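7,8-dihydro-6-hydroxymethylpterin pyrophosphokinase-dihydropteroate synthase (PDB 6JWS) probably catalyses two consecutive steps of folate biosynthesis, ATP-dependent pyrophosphorylation of 6-hydroxymethyl-7,8-dihydropterin and condensation of the resulting diphosphate with 4-aminobenzoate to 7,8-dihydropteroate. Local coordinates at residues 132-143 / 315-325; 211-219 / 339-347. The protein carries 1 engineered substitution. All coordinates share one frame; numbering follows the deposited sequence.

In the fold
Of the four segments, residues 132-143 on helix 129-148 come first from the N terminus. The chain then runs through strand 208-214 and its turn, residues 211-219. Residues 315-325 follow and close contact 1 with the helix. Residues 339-347, in the loop between helices 327-336 and 349-364, then close contact 2. The segments alternate, so the two loops cross. Contact 1 ties the helix to the adenine-binding strand 316-318. Contact 2 ties the end of edge strand 208-214 to the later loop. The contacts touch where I318 O probably accepts from I219 N, and H320 N probably donates to L212 O. Both reach the same ATP.

Contact 1: residues 132-143 / 315-325; sequences YLLECNNIIVKN and FLSIPHVYTTH. With ATP (adenosine-5'-triphosphate), chain J.
The phenol of Y132 reaches from helix 129-148 of the alpha/beta HPPK domain to the ATP-binding strand and turn. The helix packs on the short two-stranded antiparallel ribbon 219-221/316-318. Y132 OH donates to P319 O at 2.6 Å, from above the carbonyl plane. S317 OG donates to the same oxygen from the opposite face at 3.0 Å. Two hydroxyls grip the carbonyl of P319, which follows a cis peptide bond. The Y132 side chain leans toward this loop because CG lies anti to the backbone N (chi1 170°). C136 SG sits over one face of the ring, near its rim.

This end is tightly packed, and Y132, C136, S317, P319 and V321 are buried. V321 CG1 lies close to the helix backbone at C136 O and against CG1 of I140, 3.8 Å away. It also meets CG2 of I139. I139 CD1 touches CZ of F315, whose ring has ATP C8 over one face, 3.4 Å above the plane and toward the rim. The strand backbone reads the base. S317 N donates to ATP N7 (2.7 Å), and ATP N6 donates to S317 O. Residues 132-143 back the adenine site through F315, without touching the nucleotide.

Toward the C-terminal end of the helix segment the packing opens to water. I140 CG2 makes a CH-pi contact with the face of H325, 4.0 Å from the ring centroid. I140 CG1 lies over one face of the Y322 ring, and R326 makes a cation-pi contact with that ring. A water bridges I140 O and Y322 OH. At this more open end, N143 ND2 donates to Y322 OH at 3.2 Å, with the amide and ring planes 16° apart and the oxygen nearly in the amide plane.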
# COMPACT_ATOMS: atom_id res chain seq x y z
N TYR B 132 38.47 32.70 -13.84
CA TYR B 132 37.76 32.16 -12.69
C TYR B 132 37.73 30.63 -12.75
O TYR B 132 38.10 29.96 -11.78
CB TYR B 132 36.36 32.77 -12.57
CG TYR B 132 35.50 32.07 -11.55
CD1 TYR B 132 35.62 32.38 -10.20
CD2 TYR B 132 34.61 31.08 -11.92
CE1 TYR B 132 34.86 31.71 -9.25
CE2 TYR B 132 33.84 30.40 -10.99
CZ TYR B 132 33.96 30.73 -9.65
OH TYR B 132 33.22 30.08 -8.72
N LEU B 133 37.30 30.09 -13.90
CA LEU B 133 37.09 28.65 -14.03
C LEU B 133 38.41 27.89 -13.87
O LEU B 133 38.42 26.82 -13.26
CB LEU B 133 36.40 28.34 -15.36
CG LEU B 133 34.97 28.88 -15.49
CD1 LEU B 133 34.53 28.91 -16.94
CD2 LEU B 133 34.00 28.07 -14.64
N LEU B 134 39.51 28.47 -14.38
CA LEU B 134 40.83 27.85 -14.25
C LEU B 134 41.28 27.84 -12.79
O LEU B 134 41.77 26.82 -12.30
CB LEU B 134 41.84 28.57 -15.17
CG LEU B 134 41.55 28.46 -16.67
CD1 LEU B 134 42.28 29.55 -17.45
CD2 LEU B 134 41.88 27.07 -17.22
N GLU B 135 41.09 28.96 -12.08
CA GLU B 135 41.50 29.03 -10.68
C GLU B 135 40.72 28.02 -9.83
O GLU B 135 41.30 27.30 -9.02
CB GLU B 135 41.39 30.45 -10.12
CG GLU B 135 42.17 31.50 -10.89
CD GLU B 135 43.67 31.58 -10.63
OE1 GLU B 135 44.18 30.79 -9.81
OE2 GLU B 135 44.32 32.46 -11.24
N CYS B 136 39.39 27.94 -10.05
CA CYS B 136 38.57 26.99 -9.31
C CYS B 136 38.99 25.56 -9.64
O CYS B 136 39.12 24.71 -8.74
CB CYS B 136 37.07 27.21 -9.53
SG CYS B 136 36.46 28.86 -9.06
N ASN B 137 39.22 25.28 -10.93
CA ASN B 137 39.61 23.93 -11.31
C ASN B 137 40.90 23.55 -10.59
O ASN B 137 41.05 22.43 -10.11
CB ASN B 137 39.72 23.73 -12.83
CG ASN B 137 38.39 23.77 -13.57
OD1 ASN B 137 38.37 23.82 -14.80
ND2 ASN B 137 37.28 23.74 -12.85
N ASN B 138 41.82 24.52 -10.49
CA ASN B 138 43.10 24.29 -9.84
C ASN B 138 42.87 23.85 -8.40
O ASN B 138 43.45 22.86 -7.96
CB ASN B 138 44.01 25.52 -9.92
CG ASN B 138 45.22 25.40 -9.01
OD1 ASN B 138 45.42 26.23 -8.13
ND2 ASN B 138 46.02 24.37 -9.20
N ILE B 139 42.01 24.58 -7.68
CA ILE B 139 41.74 24.25 -6.29
C ILE B 139 41.19 22.83 -6.20
O ILE B 139 41.54 22.09 -5.28
CB ILE B 139 40.79 25.28 -5.64
CG1 ILE B 139 41.41 26.69 -5.59
CG2 ILE B 139 40.33 24.79 -4.27
CD1 ILE B 139 42.68 26.80 -4.75
N ILE B 140 40.33 22.47 -7.17
CA ILE B 140 39.63 21.19 -7.13
C ILE B 140 40.64 20.06 -7.34
O ILE B 140 40.62 19.09 -6.58
CB ILE B 140 38.46 21.13 -8.14
CG1 ILE B 140 37.38 22.18 -7.79
CG2 ILE B 140 37.87 19.72 -8.21
CD1 ILE B 140 36.31 22.37 -8.86
N VAL B 141 41.53 20.21 -8.34
CA VAL B 141 42.48 19.15 -8.65
C VAL B 141 43.48 19.02 -7.50
O VAL B 141 43.85 17.90 -7.12
CB VAL B 141 43.16 19.27 -10.04
CG1 VAL B 141 42.23 19.74 -11.14
CG2 VAL B 141 44.43 20.10 -10.02
N LYS B 142 43.85 20.16 -6.91
CA LYS B 142 44.78 20.22 -5.79
C LYS B 142 44.18 19.53 -4.56
O LYS B 142 44.89 18.84 -3.83
CB LYS B 142 45.16 21.68 -5.51
CG LYS B 142 46.12 21.91 -4.36
CD LYS B 142 46.05 23.30 -3.76
CE LYS B 142 46.70 23.38 -2.40
NZ LYS B 142 46.52 24.72 -1.78
N ASN B 143 42.87 19.72 -4.31
CA ASN B 143 42.26 19.11 -3.14
C ASN B 143 42.07 17.61 -3.39
O ASN B 143 42.17 16.81 -2.45
CB ASN B 143 40.98 19.82 -2.68
CG ASN B 143 41.24 21.17 -2.02
OD1 ASN B 143 42.26 21.38 -1.37
ND2 ASN B 143 40.31 22.10 -2.18
N PHE B 315 42.43 32.79 0.66
CA PHE B 315 41.97 33.33 -0.62
C PHE B 315 40.46 33.54 -0.56
O PHE B 315 39.81 33.10 0.38
CB PHE B 315 42.40 32.42 -1.78
CG PHE B 315 41.70 31.09 -1.87
CD1 PHE B 315 42.06 30.03 -1.05
CD2 PHE B 315 40.66 30.90 -2.78
CE1 PHE B 315 41.40 28.81 -1.14
CE2 PHE B 315 40.00 29.68 -2.86
CZ PHE B 315 40.38 28.63 -2.05
N LEU B 316 39.92 34.26 -1.56
CA LEU B 316 38.49 34.45 -1.68
C LEU B 316 38.03 34.04 -3.07
O LEU B 316 38.46 34.61 -4.07
CB LEU B 316 38.13 35.91 -1.40
CG LEU B 316 36.62 36.20 -1.39
CD1 LEU B 316 35.94 35.46 -0.25
CD2 LEU B 316 36.35 37.69 -1.32
N SER B 317 37.09 33.09 -3.13
CA SER B 317 36.48 32.70 -4.39
C SER B 317 34.98 32.99 -4.36
O SER B 317 34.25 32.41 -3.56
CB SER B 317 36.76 31.24 -4.70
OG SER B 317 36.29 30.93 -6.01
N ILE B 318 34.54 33.89 -5.24
CA ILE B 318 33.12 34.11 -5.45
C ILE B 318 32.82 33.95 -6.93
O ILE B 318 33.37 34.68 -7.74
CB ILE B 318 32.65 35.49 -4.95
CG1 ILE B 318 33.09 35.79 -3.51
CG2 ILE B 318 31.14 35.64 -5.14
CD1 ILE B 318 32.24 35.18 -2.44
N PRO B 319 31.89 33.06 -7.34
CA PRO B 319 31.23 32.11 -6.44
C PRO B 319 32.20 31.14 -5.77
O PRO B 319 33.32 30.95 -6.23
CB PRO B 319 30.32 31.34 -7.39
CG PRO B 319 30.01 32.33 -8.48
CD PRO B 319 31.34 33.01 -8.71
N HIS B 320 31.75 30.53 -4.67
CA HIS B 320 32.55 29.51 -4.01
C HIS B 320 33.02 28.49 -5.05
O HIS B 320 32.33 28.22 -6.04
CB HIS B 320 31.77 28.92 -2.83
CG HIS B 320 32.56 27.98 -1.99
ND1 HIS B 320 32.71 26.65 -2.31
CD2 HIS B 320 33.21 28.16 -0.82
CE1 HIS B 320 33.42 26.04 -1.37
NE2 HIS B 320 33.74 26.95 -0.45
N VAL B 321 34.22 27.95 -4.82
CA VAL B 321 34.89 27.02 -5.73
C VAL B 321 33.97 25.82 -5.99
O VAL B 321 33.94 25.28 -7.09
CB VAL B 321 36.25 26.58 -5.14
CG1 VAL B 321 36.86 25.40 -5.86
CG2 VAL B 321 37.25 27.73 -5.08
N TYR B 322 33.18 25.44 -4.98
CA TYR B 322 32.53 24.14 -5.02
C TYR B 322 31.08 24.22 -5.48
O TYR B 322 30.43 23.19 -5.60
CB TYR B 322 32.79 23.38 -3.72
CG TYR B 322 34.14 22.70 -3.68
CD1 TYR B 322 34.30 21.41 -4.17
CD2 TYR B 322 35.27 23.35 -3.19
CE1 TYR B 322 35.53 20.77 -4.15
CE2 TYR B 322 36.52 22.73 -3.18
CZ TYR B 322 36.64 21.44 -3.66
OH TYR B 322 37.84 20.79 -3.64
N THR B 323 30.60 25.42 -5.81
CA THR B 323 29.18 25.69 -6.04
C THR B 323 28.53 24.67 -6.99
O THR B 323 27.40 24.25 -6.76
CB THR B 323 28.97 27.12 -6.53
OG1 THR B 323 29.65 27.95 -5.59
CG2 THR B 323 27.51 27.51 -6.60
N THR B 324 29.27 24.27 -8.02
CA THR B 324 28.78 23.49 -9.14
C THR B 324 29.27 22.05 -9.01
O THR B 324 28.83 21.15 -9.74
CB THR B 324 29.29 24.16 -10.43
OG1 THR B 324 28.22 25.03 -10.77
CG2 THR B 324 29.62 23.22 -11.56
N HIS B 325 30.20 21.83 -8.08
CA HIS B 325 30.92 20.57 -8.00
C HIS B 325 30.29 19.68 -6.93
O HIS B 325 30.23 18.46 -7.10
CB HIS B 325 32.42 20.85 -7.84
CG HIS B 325 33.29 19.68 -8.16
ND1 HIS B 325 33.65 18.73 -7.20
CD2 HIS B 325 33.89 19.30 -9.31
CE1 HIS B 325 34.42 17.82 -7.75
NE2 HIS B 325 34.58 18.14 -9.05
PG ATP J . 36.25 26.19 1.41
O1G ATP J . 35.45 24.95 1.08
O2G ATP J . 36.93 26.79 0.19
O3G ATP J . 35.42 27.21 2.16
PB ATP J . 37.76 24.42 3.31
O1B ATP J . 39.23 24.35 3.53
O2B ATP J . 37.03 23.22 2.80
O3B ATP J . 37.46 25.70 2.39
PA ATP J . 37.05 26.24 5.49
O1A ATP J . 35.75 26.94 5.22
O2A ATP J . 37.43 25.97 6.91
O3A ATP J . 37.06 24.86 4.68
O5' ATP J . 38.25 27.03 4.77
C5' ATP J . 37.92 28.20 3.97
C4' ATP J . 39.14 28.65 3.21
O4' ATP J . 38.79 28.90 1.82
C3' ATP J . 39.78 29.94 3.72
O3' ATP J . 41.19 29.85 3.56
C2' ATP J . 39.09 31.00 2.85
O2' ATP J . 39.84 32.17 2.62
C1' ATP J . 38.94 30.27 1.52
N9 ATP J . 37.80 30.73 0.74
C8 ATP J . 37.83 31.12 -0.58
N7 ATP J . 36.65 31.49 -1.02
C5 ATP J . 35.79 31.29 0.06
C6 ATP J . 34.41 31.48 0.20
N6 ATP J . 33.63 31.93 -0.77
N1 ATP J . 33.86 31.20 1.42
C2 ATP J . 34.66 30.75 2.39
N3 ATP J . 35.98 30.54 2.36
C4 ATP J . 36.49 30.83 1.15
O HOH W 1 38.25 18.41 -4.70

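Contact 2: residues 211-219 / 339-347; sequences ILFFNDFTI and EYKHNVLNN. With ATP (adenosine-5'-triphosphate), chain J.
Strand 208-214 ends in a type II' turn, F214 to F217, and this turn meets a type I turn, H342 to L345, with D216 and H342 nearest in backbone register. F213 and Y340 form a T-shaped pair. Y340 CE2 points at the centre of the F213 face, 3.8 Å above it, and the planes stand at 75°. H342 completes an aromatic cluster, its ring slid aside from F213, with CD2 3.6 Å from F213 CD1. L345 CD1 meets the F213 edge.

Both nitrogens of H342 are used. NE2 donates to F217 O at 3.0 Å, in the plane of the imidazole but from above the carbonyl plane. ND1 accepts from V344 N at 3.2 Å in a nearly straight bond. A chi1 of -166° swings the H342 ring away from its own N, and the ring links the two turns. N343 ND2 adds a weak bond to D216 O. T218 CG2 packs on V344 CG2, and P319 touches both F213 and H342.

An ND1 that accepts and an NE2 that donates are consistent with a neutral H342 protonated on NE2, its ring rotation fixed by one bond from each turn.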
# COMPACT_ATOMS: atom_id res chain seq x y z
N ILE B 211 30.76 31.44 1.65
CA ILE B 211 29.99 32.38 0.86
C ILE B 211 29.87 31.79 -0.53
O ILE B 211 30.88 31.53 -1.15
CB ILE B 211 30.63 33.78 0.82
CG1 ILE B 211 30.98 34.30 2.22
CG2 ILE B 211 29.74 34.75 0.05
CD1 ILE B 211 31.62 35.67 2.20
N LEU B 212 28.64 31.56 -0.99
CA LEU B 212 28.46 30.92 -2.28
C LEU B 212 28.34 32.00 -3.35
O LEU B 212 28.90 31.88 -4.43
CB LEU B 212 27.22 30.02 -2.25
CG LEU B 212 27.25 28.87 -1.23
CD1 LEU B 212 25.88 28.20 -1.13
CD2 LEU B 212 28.33 27.84 -1.58
N PHE B 213 27.57 33.04 -3.05
CA PHE B 213 27.39 34.10 -4.02
C PHE B 213 27.38 35.42 -3.26
O PHE B 213 27.06 35.47 -2.08
CB PHE B 213 26.06 33.94 -4.76
CG PHE B 213 25.96 32.75 -5.68
CD1 PHE B 213 26.68 32.70 -6.86
CD2 PHE B 213 25.12 31.69 -5.36
CE1 PHE B 213 26.57 31.60 -7.71
CE2 PHE B 213 25.01 30.60 -6.22
CZ PHE B 213 25.73 30.55 -7.39
N PHE B 214 27.74 36.48 -3.98
CA PHE B 214 27.67 37.84 -3.45
C PHE B 214 27.38 38.76 -4.62
O PHE B 214 28.24 38.99 -5.47
CB PHE B 214 28.97 38.19 -2.72
CG PHE B 214 28.88 39.40 -1.82
CD1 PHE B 214 28.64 40.66 -2.35
CD2 PHE B 214 29.07 39.27 -0.46
CE1 PHE B 214 28.55 41.76 -1.51
CE2 PHE B 214 28.99 40.38 0.37
CZ PHE B 214 28.74 41.62 -0.16
N ASN B 215 26.14 39.23 -4.69
CA ASN B 215 25.67 39.93 -5.87
C ASN B 215 26.04 39.09 -7.08
O ASN B 215 26.08 37.85 -6.98
CB ASN B 215 26.14 41.39 -5.87
CG ASN B 215 25.56 42.17 -4.70
OD1 ASN B 215 24.51 41.81 -4.16
ND2 ASN B 215 26.25 43.23 -4.28
N ASP B 216 26.34 39.76 -8.20
CA ASP B 216 26.69 39.10 -9.45
C ASP B 216 28.21 39.08 -9.63
O ASP B 216 28.69 38.92 -10.74
CB ASP B 216 26.02 39.81 -10.62
CG ASP B 216 26.46 41.26 -10.75
OD1 ASP B 216 27.21 41.74 -9.87
OD2 ASP B 216 26.07 41.90 -11.74
N PHE B 217 28.96 39.24 -8.53
CA PHE B 217 30.41 39.38 -8.61
C PHE B 217 31.07 38.06 -9.02
O PHE B 217 30.62 36.98 -8.64
CB PHE B 217 31.01 39.82 -7.27
CG PHE B 217 30.56 41.16 -6.73
CD1 PHE B 217 29.86 42.05 -7.52
CD2 PHE B 217 30.88 41.53 -5.43
CE1 PHE B 217 29.42 43.27 -7.00
CE2 PHE B 217 30.45 42.75 -4.92
CZ PHE B 217 29.73 43.61 -5.71
N THR B 218 32.17 38.19 -9.76
CA THR B 218 33.07 37.09 -10.07
C THR B 218 34.46 37.47 -9.57
O THR B 218 35.12 38.31 -10.17
CB THR B 218 33.13 36.85 -11.58
OG1 THR B 218 31.81 36.76 -12.12
CG2 THR B 218 33.92 35.61 -11.95
N ILE B 219 34.90 36.82 -8.48
CA ILE B 219 36.12 37.19 -7.78
C ILE B 219 36.96 35.94 -7.54
O ILE B 219 36.41 34.89 -7.19
CB ILE B 219 35.76 37.88 -6.45
CG1 ILE B 219 35.22 39.29 -6.69
CG2 ILE B 219 36.93 37.87 -5.47
CD1 ILE B 219 34.23 39.75 -5.65
N GLU B 339 15.85 29.21 -10.40
CA GLU B 339 15.90 29.89 -11.69
C GLU B 339 17.13 30.78 -11.82
O GLU B 339 17.34 31.37 -12.87
CB GLU B 339 14.59 30.62 -11.99
CG GLU B 339 13.42 29.68 -12.18
CD GLU B 339 13.64 28.54 -13.17
OE1 GLU B 339 14.17 28.81 -14.28
OE2 GLU B 339 13.28 27.38 -12.84
N TYR B 340 17.94 30.88 -10.76
CA TYR B 340 19.11 31.76 -10.77
C TYR B 340 20.14 31.26 -11.78
O TYR B 340 20.43 30.05 -11.86
CB TYR B 340 19.76 31.82 -9.38
CG TYR B 340 20.91 32.79 -9.26
CD1 TYR B 340 20.71 34.15 -9.46
CD2 TYR B 340 22.19 32.36 -8.94
CE1 TYR B 340 21.75 35.06 -9.35
CE2 TYR B 340 23.25 33.26 -8.82
CZ TYR B 340 23.03 34.61 -9.04
OH TYR B 340 24.03 35.52 -8.91
N LYS B 341 20.68 32.20 -12.57
CA LYS B 341 21.86 31.95 -13.39
C LYS B 341 22.90 33.05 -13.19
O LYS B 341 22.64 34.22 -13.46
CB LYS B 341 21.51 31.82 -14.88
CG LYS B 341 22.68 31.31 -15.72
CD LYS B 341 22.43 31.26 -17.22
CE LYS B 341 23.65 30.81 -18.00
NZ LYS B 341 24.84 31.66 -17.71
N HIS B 342 24.08 32.64 -12.73
CA HIS B 342 25.27 33.47 -12.62
C HIS B 342 26.04 33.39 -13.94
O HIS B 342 25.85 32.45 -14.71
CB HIS B 342 26.07 32.96 -11.41
CG HIS B 342 27.14 33.87 -10.92
ND1 HIS B 342 28.35 34.03 -11.59
CD2 HIS B 342 27.24 34.61 -9.80
CE1 HIS B 342 29.12 34.85 -10.91
NE2 HIS B 342 28.46 35.23 -9.81
N ASN B 343 26.92 34.39 -14.18
CA ASN B 343 27.70 34.52 -15.41
C ASN B 343 28.63 33.32 -15.59
O ASN B 343 28.88 32.86 -16.70
CB ASN B 343 28.61 35.75 -15.38
CG ASN B 343 27.99 36.97 -14.73
OD1 ASN B 343 27.12 37.61 -15.32
ND2 ASN B 343 28.43 37.29 -13.52
N VAL B 344 29.14 32.82 -14.47
CA VAL B 344 30.08 31.72 -14.42
C VAL B 344 29.39 30.39 -14.69
O VAL B 344 30.04 29.40 -15.03
CB VAL B 344 30.77 31.75 -13.04
CG1 VAL B 344 31.06 30.37 -12.48
CG2 VAL B 344 31.99 32.66 -13.02
N LEU B 345 28.07 30.33 -14.52
CA LEU B 345 27.38 29.05 -14.59
C LEU B 345 26.88 28.81 -16.01
O LEU B 345 26.48 29.75 -16.70
CB LEU B 345 26.24 29.01 -13.57
CG LEU B 345 26.68 29.08 -12.10
CD1 LEU B 345 25.51 28.80 -11.18
CD2 LEU B 345 27.81 28.11 -11.82
N ASN B 346 26.90 27.54 -16.42
CA ASN B 346 26.47 27.14 -17.76
C ASN B 346 24.95 27.24 -17.89
O ASN B 346 24.44 27.39 -18.99
CB ASN B 346 26.92 25.72 -18.10
CG ASN B 346 28.37 25.63 -18.52
OD1 ASN B 346 28.96 26.61 -18.98
ND2 ASN B 346 28.96 24.45 -18.38
N ASN B 347 24.25 27.11 -16.76
CA ASN B 347 22.80 27.06 -16.77
C ASN B 347 22.27 27.47 -15.40
O ASN B 347 23.02 27.70 -14.46
CB ASN B 347 22.31 25.66 -17.12
CG ASN B 347 21.12 25.66 -18.06
OD1 ASN B 347 20.21 26.51 -17.97
ND2 ASN B 347 21.11 24.69 -18.97
PG ATP J . 36.25 26.19 1.41
O1G ATP J . 35.45 24.95 1.08
O2G ATP J . 36.93 26.79 0.19
O3G ATP J . 35.42 27.21 2.16
PB ATP J . 37.76 24.42 3.31
O1B ATP J . 39.23 24.35 3.53
O2B ATP J . 37.03 23.22 2.80
O3B ATP J . 37.46 25.70 2.39
PA ATP J . 37.05 26.24 5.49
O1A ATP J . 35.75 26.94 5.22
O2A ATP J . 37.43 25.97 6.91
O3A ATP J . 37.06 24.86 4.68
O5' ATP J . 38.25 27.03 4.77
C5' ATP J . 37.92 28.20 3.97
C4' ATP J . 39.14 28.65 3.21
O4' ATP J . 38.79 28.90 1.82
C3' ATP J . 39.78 29.94 3.72
O3' ATP J . 41.19 29.85 3.56
C2' ATP J . 39.09 31.00 2.85
O2' ATP J . 39.84 32.17 2.62
C1' ATP J . 38.94 30.27 1.52
N9 ATP J . 37.80 30.73 0.74
C8 ATP J . 37.83 31.12 -0.58
N7 ATP J . 36.65 31.49 -1.02
C5 ATP J . 35.79 31.29 0.06
C6 ATP J . 34.41 31.48 0.20
N6 ATP J . 33.63 31.93 -0.77
N1 ATP J . 33.86 31.20 1.42
C2 ATP J . 34.66 30.75 2.39
N3 ATP J . 35.98 30.54 2.36
C4 ATP J . 36.49 30.83 1.15